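Local coordinates for protein chlorella virus DNA ligase-adenylate (Chlorella virus, PDB 1FVI) that probably seals nicks in duplex DNA as an ATP-dependent DNA ligase, held here as its adenylate with AMP in the nucleotide pocket, at residues Asp110-Glu113 / Asp114-Tyr118; Leu148-Glu151 / Arg152-Ser156; Phe244-Gly247 / Thr248-Ala252; Gln75-Thr78 / Ser79-Thr83. The protein carries 1 engineered substitution. One frame throughout, in Å; residues are numbered along the deposited sequence.

Interaction 1. Residues Asp110-Glu113 / Asp114-Tyr118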
loop_
_atom_site.group_PDB
_atom_site.type_symbol
_atom_site.label_atom_id
_atom_site.label_comp_id
_atom_site.label_asym_id
_atom_site.label_seq_id
_atom_site.Cartn_x
_atom_site.Cartn_y
_atom_site.Cartn_z
ATOM N N ASP A 110 0.698 -16.726 -12.442
ATOM C CA ASP A 110 1.140 -16.720 -13.824
ATOM C C ASP A 110 1.025 -15.354 -14.491
ATOM O O ASP A 110 1.890 -14.964 -15.282
ATOM C CB ASP A 110 0.372 -17.789 -14.596
ATOM C CG ASP A 110 0.739 -19.198 -14.148
ATOM O OD1 ASP A 110 1.858 -19.377 -13.626
ATOM O OD2 ASP A 110 -0.073 -20.127 -14.316
ATOM N N ARG A 111 -0.054 -14.635 -14.196
ATOM C CA ARG A 111 -0.235 -13.293 -14.746
ATOM C C ARG A 111 0.849 -12.390 -14.145
ATOM O O ARG A 111 1.362 -11.509 -14.814
ATOM C CB ARG A 111 -1.640 -12.752 -14.432
ATOM C CG ARG A 111 -2.779 -13.639 -14.970
ATOM C CD ARG A 111 -4.134 -12.935 -14.997
ATOM N NE ARG A 111 -4.526 -12.366 -13.711
ATOM C CZ ARG A 111 -5.179 -13.020 -12.753
ATOM N NH1 ARG A 111 -5.530 -14.287 -12.918
ATOM N NH2 ARG A 111 -5.468 -12.407 -11.613
ATOM N N VAL A 112 1.197 -12.624 -12.881
ATOM C CA VAL A 112 2.233 -11.848 -12.216
ATOM C C VAL A 112 3.565 -12.095 -12.921
ATOM O O VAL A 112 4.348 -11.163 -13.118
ATOM C CB VAL A 112 2.356 -12.220 -10.722
ATOM C CG1 VAL A 112 3.598 -11.575 -10.110
ATOM C CG2 VAL A 112 1.117 -11.771 -9.975
ATOM N N GLU A 113 3.804 -13.346 -13.316
ATOM C CA GLU A 113 5.023 -13.709 -14.027
ATOM C C GLU A 113 5.061 -13.037 -15.398
ATOM O O GLU A 113 6.130 -12.704 -15.902
ATOM C CB GLU A 113 5.104 -15.220 -14.180
ATOM C CG GLU A 113 6.415 -15.704 -14.756
ATOM C CD GLU A 113 7.605 -15.379 -13.880
ATOM O OE1 GLU A 113 8.706 -15.221 -14.451
ATOM O OE2 GLU A 113 7.450 -15.294 -12.634
ATOM N N ASP A 114 3.890 -12.856 -16.005
ATOM C CA ASP A 114 3.794 -12.161 -17.288
ATOM C C ASP A 114 4.276 -10.708 -17.101
ATOM O O ASP A 114 5.045 -10.182 -17.916
ATOM C CB ASP A 114 2.344 -12.129 -17.793
ATOM C CG ASP A 114 1.913 -13.423 -18.463
ATOM O OD1 ASP A 114 2.767 -14.266 -18.820
ATOM O OD2 ASP A 114 0.692 -13.586 -18.648
ATOM N N MET A 115 3.791 -10.064 -16.038
ATOM C CA MET A 115 4.164 -8.684 -15.712
ATOM C C MET A 115 5.662 -8.622 -15.502
ATOM O O MET A 115 6.330 -7.740 -16.035
ATOM C CB MET A 115 3.442 -8.213 -14.434
ATOM C CG MET A 115 4.019 -6.930 -13.785
ATOM S SD MET A 115 3.054 -6.273 -12.361
ATOM C CE MET A 115 3.318 -7.563 -11.114
ATOM N N LYS A 116 6.193 -9.582 -14.750
ATOM C CA LYS A 116 7.621 -9.617 -14.464
ATOM C C LYS A 116 8.451 -9.706 -15.734
ATOM O O LYS A 116 9.410 -8.934 -15.913
ATOM C CB LYS A 116 7.961 -10.781 -13.529
ATOM C CG LYS A 116 7.509 -10.576 -12.102
ATOM C CD LYS A 116 7.886 -11.758 -11.231
ATOM C CE LYS A 116 9.397 -11.897 -11.122
ATOM N NZ LYS A 116 9.798 -13.089 -10.325
ATOM N N ASN A 117 8.050 -10.622 -16.621
ATOM C CA ASN A 117 8.741 -10.829 -17.886
ATOM C C ASN A 117 8.638 -9.630 -18.805
ATOM O O ASN A 117 9.622 -9.254 -19.449
ATOM C CB ASN A 117 8.251 -12.090 -18.590
ATOM C CG ASN A 117 8.810 -13.354 -17.963
ATOM O OD1 ASN A 117 8.062 -14.200 -17.468
ATOM N ND2 ASN A 117 10.137 -13.484 -17.970
ATOM N N TYR A 118 7.472 -8.991 -18.828
ATOM C CA TYR A 118 7.295 -7.821 -19.673
ATOM C C TYR A 118 8.323 -6.778 -19.244
ATOM O O TYR A 118 8.994 -6.185 -20.092
ATOM C CB TYR A 118 5.870 -7.266 -19.555
ATOM C CG TYR A 118 5.608 -6.091 -20.452
ATOM C CD1 TYR A 118 5.095 -6.274 -21.736
ATOM C CD2 TYR A 118 5.908 -4.796 -20.039
ATOM C CE1 TYR A 118 4.891 -5.196 -22.586
ATOM C CE2 TYR A 118 5.710 -3.709 -20.875
ATOM C CZ TYR A 118 5.201 -3.915 -22.148
ATOM O OH TYR A 118 4.991 -2.841 -22.975
HETATM O O HOH W 1 10.065 -15.967 -11.005
#
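Glu113 and Lys116, one turn apart on helix 108-121, supply the charged part of this local contact. Their salt bridge is long, with Glu113 OE2 standing 4.0 Å from Lys116 NZ, and the two chains slant across each other instead of meeting end on. A water spans the gap: it donates to Glu113 OE2 at 3.2 Å and accepts from Lys116 NZ at 3.0 Å, and so supplies the closer link between the two charges. To get there, the glutamate sets CG anti to its backbone N (chi1 -173°) and then turns at chi2 (63°), which carries the carboxylate alongside the helix, while the lysine bends at chi3.

The apolar part is Val112 with Met115. The two side chains lie side by side and point the same way; Met115 runs extended to its sulfur and turns only at chi3, bringing CE to 4.1 Å from Val112 CG1. Both are buried. Met115 faces the sheet, on Trp96 of strand 92-99, while Val112 lies against Pro138. The helix is the crossover of the beta-alpha-beta unit of strand 92-99, helix 108-121 and strand 131-135, in which the two strands run parallel.

Asp114 rests its CB 3.2 Å from Arg111 O, but its carboxylate reaches out to a salt bridge with Lys106. The Arg111 guanidinium points off the helix, pairing with Asp98 and bonding the carbonyls of Lys106 and Gly169. Regular helical bonds run beneath, among them Met115 N to Arg111 O at 3.1 Å and Lys116 N to Val112 O at 2.9 Å.

Interaction 2. Residues Leu148-Glu151 / Arg152-Ser156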
loop_
_atom_site.group_PDB
_atom_site.type_symbol
_atom_site.label_atom_id
_atom_site.label_comp_id
_atom_site.label_asym_id
_atom_site.label_seq_id
_atom_site.Cartn_x
_atom_site.Cartn_y
_atom_site.Cartn_z
ATOM N N LEU A 148 -0.015 -11.243 10.013
ATOM C CA LEU A 148 -0.012 -10.086 10.909
ATOM C C LEU A 148 1.298 -9.269 10.833
ATOM O O LEU A 148 1.262 -8.036 10.823
ATOM C CB LEU A 148 -0.268 -10.557 12.335
ATOM C CG LEU A 148 -1.690 -11.091 12.440
ATOM C CD1 LEU A 148 -1.863 -11.849 13.720
ATOM C CD2 LEU A 148 -2.672 -9.943 12.324
ATOM N N GLN A 149 2.444 -9.954 10.784
ATOM C CA GLN A 149 3.726 -9.265 10.680
ATOM C C GLN A 149 3.716 -8.466 9.386
ATOM O O GLN A 149 4.230 -7.345 9.333
ATOM C CB GLN A 149 4.892 -10.253 10.676
ATOM C CG GLN A 149 4.983 -11.108 11.939
ATOM C CD GLN A 149 6.162 -12.080 11.935
ATOM O OE1 GLN A 149 7.153 -11.861 12.627
ATOM N NE2 GLN A 149 6.046 -13.166 11.176
ATOM N N TYR A 150 3.083 -9.037 8.358
ATOM C CA TYR A 150 2.982 -8.379 7.063
ATOM C C TYR A 150 2.140 -7.090 7.126
ATOM O O TYR A 150 2.514 -6.067 6.523
ATOM C CB TYR A 150 2.431 -9.354 6.012
ATOM C CG TYR A 150 2.438 -8.758 4.633
ATOM C CD1 TYR A 150 3.649 -8.483 3.986
ATOM C CD2 TYR A 150 1.247 -8.403 3.994
ATOM C CE1 TYR A 150 3.675 -7.866 2.751
ATOM C CE2 TYR A 150 1.266 -7.779 2.745
ATOM C CZ TYR A 150 2.485 -7.510 2.140
ATOM O OH TYR A 150 2.552 -6.829 0.960
ATOM N N GLU A 151 1.027 -7.131 7.874
ATOM C CA GLU A 151 0.147 -5.963 8.021
ATOM C C GLU A 151 0.905 -4.850 8.750
ATOM O O GLU A 151 0.819 -3.686 8.353
ATOM C CB GLU A 151 -1.162 -6.295 8.775
ATOM C CG GLU A 151 -2.098 -5.057 8.894
ATOM C CD GLU A 151 -3.540 -5.347 9.324
ATOM O OE1 GLU A 151 -4.231 -4.393 9.732
ATOM O OE2 GLU A 151 -4.003 -6.500 9.235
ATOM N N ARG A 152 1.605 -5.214 9.831
ATOM C CA ARG A 152 2.424 -4.269 10.594
ATOM C C ARG A 152 3.432 -3.592 9.644
ATOM O O ARG A 152 3.575 -2.369 9.628
ATOM C CB ARG A 152 3.195 -5.020 11.682
ATOM C CG ARG A 152 4.276 -4.189 12.382
ATOM C CD ARG A 152 5.405 -5.062 12.930
ATOM N NE ARG A 152 6.056 -5.859 11.890
ATOM C CZ ARG A 152 6.782 -6.955 12.117
ATOM N NH1 ARG A 152 6.972 -7.396 13.352
ATOM N NH2 ARG A 152 7.259 -7.663 11.101
ATOM N N ASP A 153 4.121 -4.402 8.843
ATOM C CA ASP A 153 5.114 -3.893 7.892
ATOM C C ASP A 153 4.491 -2.926 6.915
ATOM O O ASP A 153 4.963 -1.809 6.713
ATOM C CB ASP A 153 5.738 -5.054 7.117
ATOM C CG ASP A 153 6.761 -5.813 7.936
ATOM O OD1 ASP A 153 7.205 -5.272 8.975
ATOM O OD2 ASP A 153 7.130 -6.946 7.546
ATOM N N VAL A 154 3.415 -3.394 6.302
ATOM C CA VAL A 154 2.651 -2.641 5.325
ATOM C C VAL A 154 2.113 -1.318 5.907
ATOM O O VAL A 154 2.233 -0.258 5.282
ATOM C CB VAL A 154 1.581 -3.606 4.699
ATOM C CG1 VAL A 154 0.231 -2.987 4.610
ATOM C CG2 VAL A 154 2.091 -4.115 3.361
ATOM N N LEU A 155 1.591 -1.371 7.127
ATOM C CA LEU A 155 1.100 -0.163 7.794
ATOM C C LEU A 155 2.262 0.786 8.097
ATOM O O LEU A 155 2.116 2.007 8.049
ATOM C CB LEU A 155 0.408 -0.514 9.110
ATOM C CG LEU A 155 -0.933 -1.186 8.910
ATOM C CD1 LEU A 155 -1.463 -1.715 10.237
ATOM C CD2 LEU A 155 -1.858 -0.156 8.275
ATOM N N SER A 156 3.419 0.216 8.401
ATOM C CA SER A 156 4.576 1.035 8.738
ATOM C C SER A 156 5.058 1.778 7.501
ATOM O O SER A 156 5.672 2.839 7.620
ATOM C CB SER A 156 5.699 0.189 9.354
ATOM O OG SER A 156 6.434 -0.501 8.362
#
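Tyr150 offers one ring face to Val154, the residue a turn further along helix 144-156. Val154 CG2 sits over that face in a CH-pi contact, 4.0 Å from the centroid of the Tyr150 ring and 28° off the normal. The methyl is displaced toward the hydroxyl end, where its closest ring atom is Tyr150 CZ at 3.6 Å. Val154 holds an unusual chi1 of 134°, well away from a staggered position, which points to some strain. The pair leans on strand 21-25, with both side chains touching Pro25 of the AMP site.

Arg152 is turned the other way. One face of its guanidinium covers Gln149 CB and CA, off-centre toward the rim, with Gln149 CB only 3.5 Å from Arg152 NH2, and the bend at chi3 folds the group back along the helix. One edge of the same guanidinium looks at the neighbouring Asp153: Arg152 NE donates to Asp153 OD1 at 3.2 Å in a salt bridge that approaches the carboxylate from above its plane, 56° out, and NH2 adds a weak bond to the same oxygen.

Glu151 and Leu155 run side by side in a common direction, Glu151 CG meeting Leu155 CD1 at 3.7 Å. At the helix end Ser156 OG donates to Asp153 O at 2.6 Å.

Both carboxylate oxygens of Glu151 accept main-chain N-H groups, OE2 from Gln188 and OE1 from Phe189. The two bonds probably offset the cost of burying the carboxylate and limit its rotation, while the helix grips the chain just past Lys187, where it passes from strand 184-186 to strand 190-201.

Interaction 3. Residues Phe244-Gly247 / Thr248-Ala252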
loop_
_atom_site.group_PDB
_atom_site.type_symbol
_atom_site.label_atom_id
_atom_site.label_comp_id
_atom_site.label_asym_id
_atom_site.label_seq_id
_atom_site.Cartn_x
_atom_site.Cartn_y
_atom_site.Cartn_z
ATOM N N PHE A 244 4.846 1.637 26.624
ATOM C CA PHE A 244 5.570 0.865 25.616
ATOM C C PHE A 244 6.063 1.818 24.532
ATOM O O PHE A 244 5.576 2.948 24.414
ATOM C CB PHE A 244 4.671 -0.206 24.998
ATOM C CG PHE A 244 3.546 0.350 24.189
ATOM C CD1 PHE A 244 3.595 0.314 22.787
ATOM C CD2 PHE A 244 2.455 0.944 24.819
ATOM C CE1 PHE A 244 2.577 0.866 22.026
ATOM C CE2 PHE A 244 1.424 1.503 24.065
ATOM C CZ PHE A 244 1.483 1.465 22.664
ATOM N N SER A 245 7.027 1.376 23.739
ATOM C CA SER A 245 7.527 2.247 22.695
ATOM C C SER A 245 7.022 1.899 21.309
ATOM O O SER A 245 6.552 0.782 21.061
ATOM C CB SER A 245 9.056 2.290 22.693
ATOM O OG SER A 245 9.601 0.996 22.605
ATOM N N ILE A 246 7.067 2.901 20.435
ATOM C CA ILE A 246 6.684 2.741 19.053
ATOM C C ILE A 246 7.889 3.204 18.254
ATOM O O ILE A 246 8.271 4.373 18.309
ATOM C CB ILE A 246 5.434 3.574 18.682
ATOM C CG1 ILE A 246 4.247 3.170 19.575
ATOM C CG2 ILE A 246 5.086 3.354 17.207
ATOM C CD1 ILE A 246 2.912 3.824 19.211
ATOM N N GLY A 247 8.503 2.268 17.539
ATOM C CA GLY A 247 9.671 2.583 16.739
ATOM C C GLY A 247 9.464 2.465 15.235
ATOM O O GLY A 247 10.420 2.620 14.481
ATOM N N THR A 248 8.251 2.137 14.791
ATOM C CA THR A 248 7.974 2.040 13.349
ATOM C C THR A 248 6.764 2.881 12.949
ATOM O O THR A 248 5.902 3.180 13.778
ATOM C CB THR A 248 7.722 0.576 12.866
ATOM O OG1 THR A 248 6.492 0.071 13.416
ATOM C CG2 THR A 248 8.871 -0.322 13.277
ATOM N N GLY A 249 6.714 3.259 11.675
ATOM C CA GLY A 249 5.602 4.033 11.172
ATOM C C GLY A 249 5.951 5.445 10.784
ATOM O O GLY A 249 5.112 6.164 10.261
ATOM N N PHE A 250 7.164 5.880 11.084
ATOM C CA PHE A 250 7.553 7.235 10.708
ATOM C C PHE A 250 8.599 7.238 9.602
ATOM O O PHE A 250 9.419 6.311 9.512
ATOM C CB PHE A 250 8.111 8.052 11.899
ATOM C CG PHE A 250 8.032 7.363 13.233
ATOM C CD1 PHE A 250 8.879 6.301 13.536
ATOM C CD2 PHE A 250 7.147 7.810 14.202
ATOM C CE1 PHE A 250 8.847 5.695 14.790
ATOM C CE2 PHE A 250 7.105 7.206 15.466
ATOM C CZ PHE A 250 7.957 6.148 15.755
ATOM N N ASP A 251 8.550 8.254 8.739
ATOM C CA ASP A 251 9.570 8.381 7.702
ATOM C C ASP A 251 10.733 9.222 8.281
ATOM O O ASP A 251 10.655 9.669 9.442
ATOM C CB ASP A 251 9.007 8.972 6.400
ATOM C CG ASP A 251 8.245 10.268 6.600
ATOM O OD1 ASP A 251 7.269 10.462 5.857
ATOM O OD2 ASP A 251 8.611 11.108 7.452
ATOM N N ALA A 252 11.806 9.413 7.506
ATOM C CA ALA A 252 12.966 10.184 7.972
ATOM C C ALA A 252 12.581 11.587 8.465
ATOM O O ALA A 252 13.047 12.046 9.512
ATOM C CB ALA A 252 13.995 10.277 6.870
HETATM O O HOH W 2 6.844 -0.091 16.860
#
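From Ile246 to Phe250 the chain leaves its strand and curls round, turning at Gly247, where psi is near zero (2°), and taking a positive phi of 112° at Gly249, a conformation readily open to glycine. The curl turns the Phe250 ring back onto the end of the strand. Its edge receives the backbone: Ile246 O lies near the ring plane, 3.1 Å from Phe250 CZ, an approach in which the slightly positive rim of the ring probably suits the carbonyl oxygen. Next to it Phe250 CE1 presses on Gly247 C at 3.3 Å, and Thr248 O stands over one face, toward the rim. Reaching this position costs the phenylalanine a chi1 of -6°, with CG eclipsing the backbone N.

Ile246 joins in through its CG2 branch, which touches Thr248 O at 3.5 Å and stays 4.3 Å from Phe250 CZ. A water accepts from Gly247 N at 3.0 Å and has a weak bond of 3.5 Å to Thr248 OG1. Across the turn the contacts are mostly van der Waals, with the water a weak polar link.

Strand 244-246 is an outermost strand of the antiparallel sheet of the OB-like domain and bonds to strand 232-237; the backbone of Thr248 bonds to Phe288 of strand 286-291. Phe250 meets the Phe288 ring and touches Phe258 of helix 252-260, while Gly247 O accepts from Arg255. Asp251 then N-caps that helix, so the turn leads straight from sheet edge to helix start.

Interaction 4. Residues Gln75-Thr78 / Ser79-Thr83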
loop_
_atom_site.group_PDB
_atom_site.type_symbol
_atom_site.label_atom_id
_atom_site.label_comp_id
_atom_site.label_asym_id
_atom_site.label_seq_id
_atom_site.Cartn_x
_atom_site.Cartn_y
_atom_site.Cartn_z
ATOM N N GLN A 75 -7.091 12.965 -1.006
ATOM C CA GLN A 75 -7.890 13.991 -1.665
ATOM C C GLN A 75 -7.085 14.737 -2.731
ATOM O O GLN A 75 -7.644 15.249 -3.700
ATOM C CB GLN A 75 -8.502 14.958 -0.640
ATOM C CG GLN A 75 -7.516 15.566 0.350
ATOM C CD GLN A 75 -8.198 16.392 1.438
ATOM O OE1 GLN A 75 -9.287 16.050 1.906
ATOM N NE2 GLN A 75 -7.552 17.478 1.850
ATOM N N ASP A 76 -5.771 14.779 -2.561
ATOM C CA ASP A 76 -4.921 15.450 -3.532
ATOM C C ASP A 76 -4.812 14.561 -4.754
ATOM O O ASP A 76 -5.051 14.997 -5.880
ATOM C CB ASP A 76 -3.543 15.718 -2.934
ATOM C CG ASP A 76 -3.572 16.803 -1.864
ATOM O OD1 ASP A 76 -4.389 17.754 -1.986
ATOM O OD2 ASP A 76 -2.764 16.702 -0.909
ATOM N N THR A 77 -4.477 13.297 -4.503
ATOM C CA THR A 77 -4.358 12.287 -5.546
ATOM C C THR A 77 -5.661 12.245 -6.351
ATOM O O THR A 77 -5.641 12.299 -7.572
ATOM C CB THR A 77 -4.103 10.888 -4.924
ATOM O OG1 THR A 77 -2.808 10.853 -4.314
ATOM C CG2 THR A 77 -4.195 9.790 -5.987
ATOM N N THR A 78 -6.791 12.191 -5.648
ATOM C CA THR A 78 -8.103 12.136 -6.281
ATOM C C THR A 78 -8.368 13.262 -7.275
ATOM O O THR A 78 -8.879 13.019 -8.360
ATOM C CB THR A 78 -9.223 12.142 -5.230
ATOM O OG1 THR A 78 -9.081 11.005 -4.370
ATOM C CG2 THR A 78 -10.582 12.103 -5.908
ATOM N N SER A 79 -8.010 14.486 -6.901
ATOM C CA SER A 79 -8.228 15.643 -7.754
ATOM C C SER A 79 -7.238 15.721 -8.903
ATOM O O SER A 79 -7.556 16.257 -9.959
ATOM C CB SER A 79 -8.183 16.932 -6.935
ATOM O OG SER A 79 -7.019 16.971 -6.128
ATOM N N ALA A 80 -6.031 15.208 -8.707
ATOM C CA ALA A 80 -5.038 15.231 -9.781
ATOM C C ALA A 80 -5.420 14.229 -10.884
ATOM O O ALA A 80 -5.377 14.546 -12.070
ATOM C CB ALA A 80 -3.655 14.911 -9.222
ATOM N N VAL A 81 -5.832 13.036 -10.469
ATOM C CA VAL A 81 -6.230 11.963 -11.384
ATOM C C VAL A 81 -7.616 12.188 -11.990
ATOM O O VAL A 81 -7.824 12.030 -13.198
ATOM C CB VAL A 81 -6.301 10.584 -10.649
ATOM C CG1 VAL A 81 -6.661 9.475 -11.634
ATOM C CG2 VAL A 81 -4.989 10.271 -9.946
ATOM N N MET A 82 -8.553 12.567 -11.133
ATOM C CA MET A 82 -9.931 12.737 -11.543
ATOM C C MET A 82 -10.350 14.069 -12.125
ATOM O O MET A 82 -11.500 14.225 -12.537
ATOM C CB MET A 82 -10.865 12.305 -10.403
ATOM C CG MET A 82 -10.615 10.862 -9.926
ATOM S SD MET A 82 -10.522 9.699 -11.332
ATOM C CE MET A 82 -12.320 9.459 -11.701
ATOM N N THR A 83 -9.444 15.034 -12.160
ATOM C CA THR A 83 -9.788 16.320 -12.753
ATOM C C THR A 83 -9.216 16.321 -14.163
ATOM O O THR A 83 -8.075 15.905 -14.375
ATOM C CB THR A 83 -9.247 17.514 -11.935
ATOM O OG1 THR A 83 -9.816 17.478 -10.619
ATOM C CG2 THR A 83 -9.625 18.845 -12.600
#
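Ser79 reaches back over the preceding turn with its hydroxyl, and this is the side-chain bond of the contact. Ser79 OG stands 2.8 Å from Asp76 O and 3.0 Å from Gln75 O, two acceptors for a single proton, and which one takes it is not settled. The torsion explains the reach: chi1 of 50° puts OG between the backbone N and the carbonyl carbon, facing the carbonyls of the turn before.

Main-chain bonds carry the helix onward. Val81 N bonds to Thr77 O and Ala80 N to Asp76 O, and Met82 N to Thr78 O measures 2.8 Å. Ser79 N to Gln75 O, at 3.3 Å, is weak, and the hydroxyl of the same residue approaches the same carbonyl.

Apolar contacts lie on other flanks. Thr77 and Val81 run side by side, Thr77 CG2 lying 4.1 Å from Val81 CG2. Thr78 CG2 comes to 4.2 Å from Met82 CG, and the methionine then bends twice, at chi2 and chi3, so that its sulfur and CE turn off from the threonine. All four touch Ile30 of strand 30-34, which marks the inward side of the helix. The threonine hydroxyls look elsewhere: Thr77 OG1 takes the N-H of Ile69, and Thr78 OG1 bonds Phe74 O.

A serine hydroxyl turned onto a carbonyl three or four residues back is a familiar way for the residue to sit inside a helix. Helix 74-82 joins the neighbouring antiparallel strands 63-68 and 92-99 of the ligase domain, with Thr77 about 8 Å from Ile27 of the AMP site, side chain to side chain.

Overall arrangement
Along the chain the order is interaction 4, 1, 2, 3. Interactions 4, 1 and 2 lie on three helices of the ATP-dependent ligase domain, 74-82, 108-121 and 144-156, with centres about 25 to 29 Å apart and no mutual touch. The first two helices connect strands of one mixed sheet. Interaction 3 belongs to the OB-like domain, about 35 Å from interaction 1 between centres and across the middle of the chain from it. Only interactions 2 and 3 meet, Ser156 CB lying 4.0 Å from Gly249 N, so helix 144-156 stands at the junction of the two domains, between the side carrying the AMP pocket and the OB-like sheet.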